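Local coordinates for protein rubisco operon transcriptional regulator (Synechocystis sp., PDB 5Y2W) that acts as a LysR-type transcriptional repressor whose regulatory domain binds 2-phosphoglycolate, probably coupling carbon and nitrogen signals to gene expression in this cyanobacterium, at residues A[16-21]-A[185-190]; A[22-27]-A[77-82]. All coordinates share one frame; numbering follows the deposited sequence.

Contact 1. Residues A[16-21]-A[185-190]; sequences AVITTA and RRWYVA. With PGA (2-phosphoglycolic acid), chain B.
Trp187 reaches from strand 186-192 to the turn after strand 11-18, and its indole takes part in every direct contact within 4.5 Å. The tight part lies around this ring: Ala21 CB stands over one face, 4.1 Å from the six-membered ring centroid and 21° off the normal, a CH-pi contact, while the Thr20 carbonyl O meets the ring edge 3.3 Å from Trp187 CZ2. Ile18 CD1 packs obliquely against the pyrrole side, 3.5 Å from Trp187 NE1. The same NE1 donates a weak hydrogen bond of 3.4 Å to Thr20 OG1. The loose side is at partly exposed Arg185 and Thr19, where the segments no longer meet directly and 2-phosphoglycolate bridges them. With OG1 held between backbone N and carbonyl carbon (chi1 52°), Thr20 donates to carboxylate O1 of the ligand, OG1 to O1 2.6 Å. Arg185, extended from CG to NE, brings its guanidinium edge to the other carboxylate oxygen, with NH2 to ligand O2 at 2.5 Å and NE also donating. Thr19 OG1 donates to phosphate O2P. In this pocket of the LysR substrate-binding domain, Thr19 on the phosphate and Thr20 and Arg185 on the carboxylate, beside the indole, are consistent with recognition of both ends of 2-phosphoglycolate.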
loop_
_atom_site.group_PDB
_atom_site.type_symbol
_atom_site.label_atom_id
_atom_site.label_comp_id
_atom_site.label_asym_id
_atom_site.label_seq_id
_atom_site.Cartn_x
_atom_site.Cartn_y
_atom_site.Cartn_z
ATOM N N ALA A 16 8.130 12.063 -1.882
ATOM C CA ALA A 16 8.041 10.669 -2.264
ATOM C C ALA A 16 8.713 9.818 -1.177
ATOM O O ALA A 16 9.826 10.134 -0.714
ATOM C CB ALA A 16 8.596 10.414 -3.656
ATOM N N VAL A 17 7.990 8.770 -0.746
ATOM C CA VAL A 17 8.444 7.897 0.311
ATOM C C VAL A 17 8.413 6.411 -0.085
ATOM O O VAL A 17 7.579 5.944 -0.887
ATOM C CB VAL A 17 7.722 8.154 1.673
ATOM C CG1 VAL A 17 7.708 9.627 2.019
ATOM C CG2 VAL A 17 6.313 7.575 1.729
ATOM N N ILE A 18 9.321 5.654 0.513
ATOM C CA ILE A 18 9.276 4.201 0.357
ATOM C C ILE A 18 8.058 3.594 1.073
ATOM O O ILE A 18 7.492 4.194 1.978
ATOM C CB ILE A 18 10.573 3.554 0.817
ATOM C CG1 ILE A 18 10.908 4.017 2.238
ATOM C CG2 ILE A 18 11.667 3.844 -0.205
ATOM C CD1 ILE A 18 11.866 3.118 2.936
ATOM N N THR A 19 7.690 2.370 0.701
ATOM C CA THR A 19 6.401 1.834 1.079
ATOM C C THR A 19 6.229 1.807 2.577
ATOM O O THR A 19 5.155 2.069 3.089
ATOM C CB THR A 19 6.215 0.399 0.564
ATOM O OG1 THR A 19 7.337 -0.375 1.009
ATOM C CG2 THR A 19 6.118 0.364 -0.948
ATOM N N THR A 20 7.284 1.505 3.287
ATOM C CA THR A 20 7.169 1.225 4.704
ATOM C C THR A 20 6.944 2.491 5.562
ATOM O O THR A 20 6.672 2.425 6.778
ATOM C CB THR A 20 8.440 0.494 5.164
ATOM O OG1 THR A 20 9.624 1.243 4.762
ATOM C CG2 THR A 20 8.497 -0.839 4.499
ATOM N N ALA A 21 7.110 3.642 4.931
ATOM C CA ALA A 21 6.951 4.955 5.582
ATOM C C ALA A 21 5.578 5.564 5.400
ATOM O O ALA A 21 5.375 6.690 5.805
ATOM C CB ALA A 21 8.003 5.912 5.037
ATOM N N ARG A 185 18.912 -1.004 9.342
ATOM C CA ARG A 185 18.638 -0.203 8.158
ATOM C C ARG A 185 18.013 1.063 8.694
ATOM O O ARG A 185 17.512 1.099 9.811
ATOM C CB ARG A 185 17.730 -1.051 7.286
ATOM C CG ARG A 185 17.204 -0.508 6.004
ATOM C CD ARG A 185 16.258 -1.589 5.441
ATOM N NE ARG A 185 15.610 -1.263 4.158
ATOM C CZ ARG A 185 16.206 -1.358 2.969
ATOM N NH1 ARG A 185 17.432 -1.812 2.901
ATOM N NH2 ARG A 185 15.551 -1.067 1.845
ATOM N N ARG A 186 18.023 2.119 7.920
ATOM C CA ARG A 186 17.629 3.394 8.509
ATOM C C ARG A 186 16.780 4.039 7.477
ATOM O O ARG A 186 16.942 3.711 6.321
ATOM C CB ARG A 186 18.891 4.223 8.793
ATOM C CG ARG A 186 19.863 3.505 9.748
ATOM C CD ARG A 186 21.060 4.311 10.151
ATOM N NE ARG A 186 20.769 5.285 11.209
ATOM C CZ ARG A 186 21.568 6.317 11.565
ATOM N NH1 ARG A 186 22.722 6.575 10.936
ATOM N NH2 ARG A 186 21.181 7.125 12.558
ATOM N N TRP A 187 15.839 4.888 7.893
ATOM C CA TRP A 187 15.210 5.819 6.987
ATOM C C TRP A 187 16.033 7.118 6.866
ATOM O O TRP A 187 16.409 7.726 7.857
ATOM C CB TRP A 187 13.806 6.167 7.488
ATOM C CG TRP A 187 12.741 5.146 7.246
ATOM C CD1 TRP A 187 12.741 4.129 6.336
ATOM C CD2 TRP A 187 11.494 5.088 7.905
ATOM N NE1 TRP A 187 11.560 3.435 6.399
ATOM C CE2 TRP A 187 10.776 4.007 7.348
ATOM C CE3 TRP A 187 10.877 5.887 8.883
ATOM C CZ2 TRP A 187 9.514 3.667 7.769
ATOM C CZ3 TRP A 187 9.637 5.525 9.316
ATOM C CH2 TRP A 187 8.947 4.435 8.723
ATOM N N TYR A 188 16.245 7.551 5.635
ATOM C CA TYR A 188 16.938 8.776 5.346
ATOM C C TYR A 188 16.012 9.713 4.649
ATOM O O TYR A 188 15.214 9.285 3.814
ATOM C CB TYR A 188 18.087 8.527 4.397
ATOM C CG TYR A 188 19.203 7.657 4.923
ATOM C CD1 TYR A 188 20.178 8.169 5.779
ATOM C CD2 TYR A 188 19.305 6.318 4.523
ATOM C CE1 TYR A 188 21.227 7.373 6.226
ATOM C CE2 TYR A 188 20.325 5.522 4.971
ATOM C CZ TYR A 188 21.294 6.052 5.812
ATOM O OH TYR A 188 22.287 5.210 6.209
ATOM N N VAL A 189 16.117 10.996 4.978
ATOM C CA VAL A 189 15.483 12.033 4.171
ATOM C C VAL A 189 16.563 12.709 3.292
ATOM O O VAL A 189 17.620 13.143 3.755
ATOM C CB VAL A 189 14.680 13.039 5.000
ATOM C CG1 VAL A 189 15.529 13.625 6.101
ATOM C CG2 VAL A 189 14.122 14.146 4.106
ATOM N N ALA A 190 16.261 12.720 2.005
ATOM C CA ALA A 190 17.210 12.975 0.969
ATOM C C ALA A 190 16.644 14.010 0.007
ATOM O O ALA A 190 15.431 14.183 -0.067
ATOM C CB ALA A 190 17.537 11.685 0.222
HETATM P P PGA B . 10.799 -1.083 -0.495
HETATM O O1P PGA B . 11.473 -0.241 0.708
HETATM O O2P PGA B . 9.401 -0.577 -0.620
HETATM O O3P PGA B . 10.935 -2.548 -0.046
HETATM O O4P PGA B . 11.528 -0.625 -1.703
HETATM C C2 PGA B . 10.986 -0.093 2.024
HETATM C C1 PGA B . 12.083 -0.211 3.074
HETATM O O1 PGA B . 11.778 -0.101 4.303
HETATM O O2 PGA B . 13.249 -0.411 2.673
#

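Contact 2. Residues A[22-27]-A[77-82]; sequences KYFIPR and QPFLDN. With PGA (2-phosphoglycolic acid), chain B.
Phe24, on helix 24-35, pushes its ring toward the corner where strand 74-79 gives way to strand 81-89, and meets Phe79 and Leu80 there. Followed from its start, segment 77-82 first runs as a strand that is outermost in the five-stranded sheet within this chain, with Gln77 paired through its backbone to Val189. Phe79 is the first residue to touch the helix. Its ring edge faces Phe24, CE2 to CE2 4.2 Å, but the Phe24 ring receives this atom obliquely, so the pair is an apolar contact at a rim. Ile64 and Leu208 also pack on Phe79. At Leu80 the chain turns its corner and the side chain still points to the helix. Leu80 CD2 lies over one face of Phe24, 3.9 Å from the ring centroid and 19° off its normal, a CH-pi contact displaced toward the rim, with Phe24 CZ nearest at 3.7 Å. Phe24 has CG anti to the backbone N (chi1 -173°), which sends its ring toward Leu80, and the two side chains approach from opposite directions. Asn82 ends the walk in the ligand pocket: ND2 donates to carboxylate O1 of 2-phosphoglycolate at 2.7 Å and 156°, while Ser160 OG bonds to OD1 and Ser66 OG to ND2. Engaging both amide atoms should fix the flip of this group and present its N-H side to the carboxylate. The chemistry therefore changes within four residues, from purely apolar packing at Phe79 and Leu80 to directed polar recognition at Asn82.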
loop_
_atom_site.group_PDB
_atom_site.type_symbol
_atom_site.label_atom_id
_atom_site.label_comp_id
_atom_site.label_asym_id
_atom_site.label_seq_id
_atom_site.Cartn_x
_atom_site.Cartn_y
_atom_site.Cartn_z
ATOM N N LYS A 22 4.634 4.804 4.831
ATOM C CA LYS A 22 3.320 5.294 4.488
ATOM C C LYS A 22 2.434 5.513 5.709
ATOM O O LYS A 22 1.407 6.131 5.616
ATOM C CB LYS A 22 2.620 4.311 3.532
ATOM C CG LYS A 22 2.408 2.954 4.185
ATOM C CD LYS A 22 1.474 2.059 3.458
ATOM C CE LYS A 22 1.997 1.885 2.089
ATOM N NZ LYS A 22 1.127 0.882 1.501
ATOM N N TYR A 23 2.783 4.960 6.856
ATOM C CA TYR A 23 1.954 5.228 8.049
ATOM C C TYR A 23 2.522 6.397 8.851
ATOM O O TYR A 23 1.798 7.311 9.234
ATOM C CB TYR A 23 1.882 4.004 8.955
ATOM C CG TYR A 23 1.240 2.796 8.323
ATOM C CD1 TYR A 23 -0.160 2.649 8.309
ATOM C CD2 TYR A 23 2.021 1.768 7.805
ATOM C CE1 TYR A 23 -0.763 1.517 7.751
ATOM C CE2 TYR A 23 1.439 0.635 7.251
ATOM C CZ TYR A 23 0.045 0.513 7.223
ATOM O OH TYR A 23 -0.517 -0.617 6.655
ATOM N N PHE A 24 3.838 6.342 9.065
ATOM C CA PHE A 24 4.577 7.317 9.858
ATOM C C PHE A 24 4.513 8.715 9.311
ATOM O O PHE A 24 4.182 9.659 10.007
ATOM C CB PHE A 24 6.023 6.934 9.873
ATOM C CG PHE A 24 6.834 7.779 10.783
ATOM C CD1 PHE A 24 6.709 7.629 12.137
ATOM C CD2 PHE A 24 7.703 8.700 10.284
ATOM C CE1 PHE A 24 7.443 8.398 12.997
ATOM C CE2 PHE A 24 8.445 9.485 11.131
ATOM C CZ PHE A 24 8.323 9.326 12.496
ATOM N N ILE A 25 4.817 8.868 8.043
ATOM C CA ILE A 25 4.947 10.172 7.513
ATOM C C ILE A 25 3.623 10.896 7.526
ATOM O O ILE A 25 3.557 12.028 8.010
ATOM C CB ILE A 25 5.582 10.122 6.120
ATOM C CG1 ILE A 25 7.032 9.702 6.250
ATOM C CG2 ILE A 25 5.419 11.441 5.389
ATOM C CD1 ILE A 25 7.929 10.713 6.961
ATOM N N PRO A 26 2.552 10.251 7.043
ATOM C CA PRO A 26 1.262 10.909 7.151
ATOM C C PRO A 26 0.917 11.338 8.531
ATOM O O PRO A 26 0.310 12.367 8.691
ATOM C CB PRO A 26 0.288 9.821 6.717
ATOM C CG PRO A 26 1.084 9.167 5.622
ATOM C CD PRO A 26 2.445 9.027 6.245
ATOM N N ARG A 27 1.234 10.527 9.528
ATOM C CA ARG A 27 0.864 10.897 10.872
ATOM C C ARG A 27 1.651 12.159 11.286
ATOM O O ARG A 27 1.096 13.037 11.891
ATOM C CB ARG A 27 1.143 9.768 11.815
ATOM C CG ARG A 27 0.716 10.057 13.236
ATOM C CD ARG A 27 0.928 8.824 14.093
ATOM N NE ARG A 27 2.340 8.465 14.112
ATOM C CZ ARG A 27 2.838 7.402 14.726
ATOM N NH1 ARG A 27 2.042 6.579 15.400
ATOM N NH2 ARG A 27 4.149 7.176 14.683
ATOM N N GLN A 77 20.032 12.794 5.407
ATOM C CA GLN A 77 20.254 12.538 6.816
ATOM C C GLN A 77 19.425 11.376 7.294
ATOM O O GLN A 77 18.248 11.309 6.940
ATOM C CB GLN A 77 19.825 13.740 7.642
ATOM C CG GLN A 77 20.401 15.043 7.138
ATOM C CD GLN A 77 20.030 16.192 8.045
ATOM O OE1 GLN A 77 20.322 16.162 9.229
ATOM N NE2 GLN A 77 19.338 17.184 7.498
ATOM N N PRO A 78 19.998 10.534 8.186
ATOM C CA PRO A 78 19.174 9.538 8.838
ATOM C C PRO A 78 18.333 10.217 9.879
ATOM O O PRO A 78 18.802 11.132 10.525
ATOM C CB PRO A 78 20.187 8.634 9.512
ATOM C CG PRO A 78 21.333 9.559 9.879
ATOM C CD PRO A 78 21.352 10.609 8.792
ATOM N N PHE A 79 17.083 9.772 10.021
ATOM C CA PHE A 79 16.168 10.298 11.036
ATOM C C PHE A 79 15.458 9.222 11.858
ATOM O O PHE A 79 14.902 9.534 12.879
ATOM C CB PHE A 79 15.144 11.255 10.415
ATOM C CG PHE A 79 14.190 10.607 9.441
ATOM C CD1 PHE A 79 14.494 10.536 8.101
ATOM C CD2 PHE A 79 12.964 10.103 9.889
ATOM C CE1 PHE A 79 13.611 9.956 7.206
ATOM C CE2 PHE A 79 12.071 9.528 9.000
ATOM C CZ PHE A 79 12.388 9.439 7.663
ATOM N N LEU A 80 15.531 7.952 11.464
ATOM C CA LEU A 80 14.783 6.884 12.155
ATOM C C LEU A 80 15.294 5.545 11.695
ATOM O O LEU A 80 15.544 5.341 10.544
ATOM C CB LEU A 80 13.238 7.026 11.882
ATOM C CG LEU A 80 12.298 6.362 12.894
ATOM C CD1 LEU A 80 12.530 6.805 14.331
ATOM C CD2 LEU A 80 10.862 6.620 12.529
ATOM N N ASP A 81 15.459 4.627 12.611
ATOM C CA ASP A 81 15.848 3.277 12.258
ATOM C C ASP A 81 14.714 2.586 11.524
ATOM O O ASP A 81 13.551 2.869 11.766
ATOM C CB ASP A 81 16.126 2.465 13.513
ATOM C CG ASP A 81 17.363 2.942 14.236
ATOM O OD1 ASP A 81 18.087 3.780 13.663
ATOM O OD2 ASP A 81 17.615 2.461 15.361
ATOM N N ASN A 82 15.093 1.668 10.651
ATOM C CA ASN A 82 14.150 0.902 9.896
ATOM C C ASN A 82 14.550 -0.571 9.951
ATOM O O ASN A 82 14.995 -1.156 8.963
ATOM C CB ASN A 82 14.147 1.409 8.469
ATOM C CG ASN A 82 13.134 0.673 7.612
ATOM O OD1 ASN A 82 12.085 0.174 8.109
ATOM N ND2 ASN A 82 13.442 0.577 6.336
HETATM P P PGA B . 10.799 -1.083 -0.495
HETATM O O1P PGA B . 11.473 -0.241 0.708
HETATM O O2P PGA B . 9.401 -0.577 -0.620
HETATM O O3P PGA B . 10.935 -2.548 -0.046
HETATM O O4P PGA B . 11.528 -0.625 -1.703
HETATM C C2 PGA B . 10.986 -0.093 2.024
HETATM C C1 PGA B . 12.083 -0.211 3.074
HETATM O O1 PGA B . 11.778 -0.101 4.303
HETATM O O2 PGA B . 13.249 -0.411 2.673
#

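How the contacts relate
Contact 2 is nested along the chain within the loop closed by contact 1, and their centres lie 6 Å apart. Strands 186-192 and 74-79 are neighbours in one sheet, and their pairing is carried on past the corner by probable backbone hydrogen bonds from Trp187 N to Leu80 O at 2.7 Å and from Asn82 N to Arg185 O at 2.6 Å. Segment 16-21, the end of strand 11-18 and the turn after it, leads directly into segment 22-27. Both contacts reach the ligand: Thr20 and Asn82 donate to the same carboxylate oxygen, O1, while Arg185 takes O2. Among the further donors are His48, Arg113 and Ser117, consistent with a pocket of the periplasmic-binding-protein type.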